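Local coordinates for Lin1944 protein (Listeria innocua, PDB 3D7L) that is of unknown function but belongs to the short-chain dehydrogenase/reductase family and is therefore probably an oxidoreductase, at residues F110-G115 against G133-F138. Numbering follows the deposited sequence.
Sequences FTLTTG and GAVTAF
Thr114 and Val135 mark the closest approach of the two backbones, their CA atoms 6.7 Å apart; the first lies just past the end of strand 108-113, the second within helix 126-142. Ala137 N and Phe138 N are hydrogen-bonded to Gly133 O and Ala134 O (3.1 and 3.0 Å), the i to i-4 pattern of an alpha-helix, which presents Val135 to the strand. With CG1 anti to the backbone N (chi1 170°), that methyl reaches between Leu112 on the strand and Thr114 just past its end: Leu112 CB and CD2 are each 3.8 Å from Val135 CG1, and Thr114 CG2 is equally far from the same methyl. The side chains of Leu112 and Val135 meet roughly perpendicular. Strand, helix and the following strand 151-157 form a beta-alpha-beta unit; the sheet is parallel with strand order 3-2-1-4-5-6-7, the Rossmann-type fold of short-chain dehydrogenases/reductases. The two threonine hydroxyls are bridged by a water, which lies 2.8 Å from Thr114 OG1 and donates to Thr136 OG1 at 2.7 Å. Each hydroxyl has a further partner, Val155 O for Thr114 and Asn132 O for Thr136. Thr114 CG2 lies 3.3 Å from Thr136 OG1, a close methyl-to-oxygen approach. Ala134, on the same helix, packs on Ala134 of the second subunit.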
loop_
_atom_site.group_PDB
_atom_site.type_symbol
_atom_site.label_atom_id
_atom_site.label_comp_id
_atom_site.label_asym_id
_atom_site.label_seq_id
_atom_site.Cartn_x
_atom_site.Cartn_y
_atom_site.Cartn_z
ATOM N N PHE D 110 8.638 10.280 12.813
ATOM C CA PHE D 110 9.015 9.703 11.516
ATOM C C PHE D 110 8.408 10.543 10.387
ATOM O O PHE D 110 7.269 10.976 10.492
ATOM C CB PHE D 110 8.459 8.280 11.353
ATOM C CG PHE D 110 9.094 7.257 12.230
ATOM C CD1 PHE D 110 10.297 6.662 11.872
ATOM C CD2 PHE D 110 8.472 6.854 13.411
ATOM C CE1 PHE D 110 10.893 5.696 12.678
ATOM C CE2 PHE D 110 9.074 5.873 14.225
ATOM C CZ PHE D 110 10.267 5.296 13.839
ATOM N N THR D 111 9.148 10.755 9.299
ATOM C CA THR D 111 8.549 11.320 8.081
ATOM C C THR D 111 8.900 10.420 6.899
ATOM O O THR D 111 10.075 10.151 6.662
ATOM C CB THR D 111 9.006 12.731 7.797
ATOM O OG1 THR D 111 8.884 13.506 8.983
ATOM C CG2 THR D 111 8.194 13.365 6.680
ATOM N N LEU D 112 7.882 9.964 6.163
ATOM C CA LEU D 112 8.098 9.021 5.048
ATOM C C LEU D 112 7.720 9.649 3.711
ATOM O O LEU D 112 6.914 10.564 3.680
ATOM C CB LEU D 112 7.287 7.749 5.290
ATOM C CG LEU D 112 7.868 6.559 6.061
ATOM C CD1 LEU D 112 9.025 6.856 7.059
ATOM C CD2 LEU D 112 6.734 5.694 6.707
ATOM N N THR D 113 8.274 9.171 2.599
ATOM C CA THR D 113 7.945 9.815 1.307
ATOM C C THR D 113 6.984 8.961 0.488
ATOM O O THR D 113 7.174 7.762 0.384
ATOM C CB THR D 113 9.204 10.146 0.460
ATOM O OG1 THR D 113 10.080 10.999 1.212
ATOM C CG2 THR D 113 8.819 10.847 -0.844
ATOM N N THR D 114 5.937 9.584 -0.067
ATOM C CA THR D 114 5.012 8.881 -0.950
ATOM C C THR D 114 5.125 9.485 -2.379
ATOM O O THR D 114 6.212 9.467 -2.968
ATOM C CB THR D 114 3.566 8.909 -0.379
ATOM O OG1 THR D 114 3.213 10.257 -0.071
ATOM C CG2 THR D 114 3.449 8.096 0.923
ATOM N N GLY D 115 4.034 10.028 -2.926
ATOM C CA GLY D 115 4.067 10.613 -4.261
ATOM C C GLY D 115 2.710 10.712 -4.935
ATOM O O GLY D 115 1.801 9.898 -4.681
ATOM N N GLY D 133 0.421 4.378 -1.779
ATOM C CA GLY D 133 -0.810 4.109 -1.050
ATOM C C GLY D 133 -0.547 3.316 0.224
ATOM O O GLY D 133 -1.110 3.615 1.285
ATOM N N ALA D 134 0.331 2.326 0.118
ATOM C CA ALA D 134 0.669 1.465 1.231
ATOM C C ALA D 134 1.299 2.275 2.368
ATOM O O ALA D 134 0.930 2.133 3.534
ATOM C CB ALA D 134 1.617 0.399 0.777
ATOM N N VAL D 135 2.244 3.127 2.006
ATOM C CA VAL D 135 2.992 3.916 2.991
ATOM C C VAL D 135 2.083 4.973 3.644
ATOM O O VAL D 135 2.167 5.224 4.876
ATOM C CB VAL D 135 4.301 4.485 2.359
ATOM C CG1 VAL D 135 4.994 5.510 3.281
ATOM C CG2 VAL D 135 5.290 3.317 2.057
ATOM N N THR D 136 1.156 5.526 2.853
ATOM C CA THR D 136 0.243 6.573 3.346
ATOM C C THR D 136 -0.640 5.970 4.436
ATOM O O THR D 136 -0.732 6.512 5.560
ATOM C CB THR D 136 -0.638 7.176 2.214
ATOM O OG1 THR D 136 0.188 7.819 1.231
ATOM C CG2 THR D 136 -1.608 8.186 2.747
ATOM N N ALA D 137 -1.254 4.840 4.100
ATOM C CA ALA D 137 -2.173 4.128 4.996
ATOM C C ALA D 137 -1.490 3.567 6.242
ATOM O O ALA D 137 -2.055 3.659 7.330
ATOM C CB ALA D 137 -2.892 3.027 4.249
ATOM N N PHE D 138 -0.311 2.974 6.086
ATOM C CA PHE D 138 0.504 2.519 7.238
ATOM C C PHE D 138 0.735 3.641 8.252
ATOM O O PHE D 138 0.474 3.477 9.437
ATOM C CB PHE D 138 1.877 1.951 6.812
ATOM C CG PHE D 138 2.804 1.653 7.988
ATOM C CD1 PHE D 138 2.611 0.505 8.775
ATOM C CD2 PHE D 138 3.837 2.540 8.339
ATOM C CE1 PHE D 138 3.451 0.231 9.883
ATOM C CE2 PHE D 138 4.674 2.289 9.443
ATOM C CZ PHE D 138 4.487 1.124 10.221
HETATM O O HOH W 1 1.081 10.287 1.703
#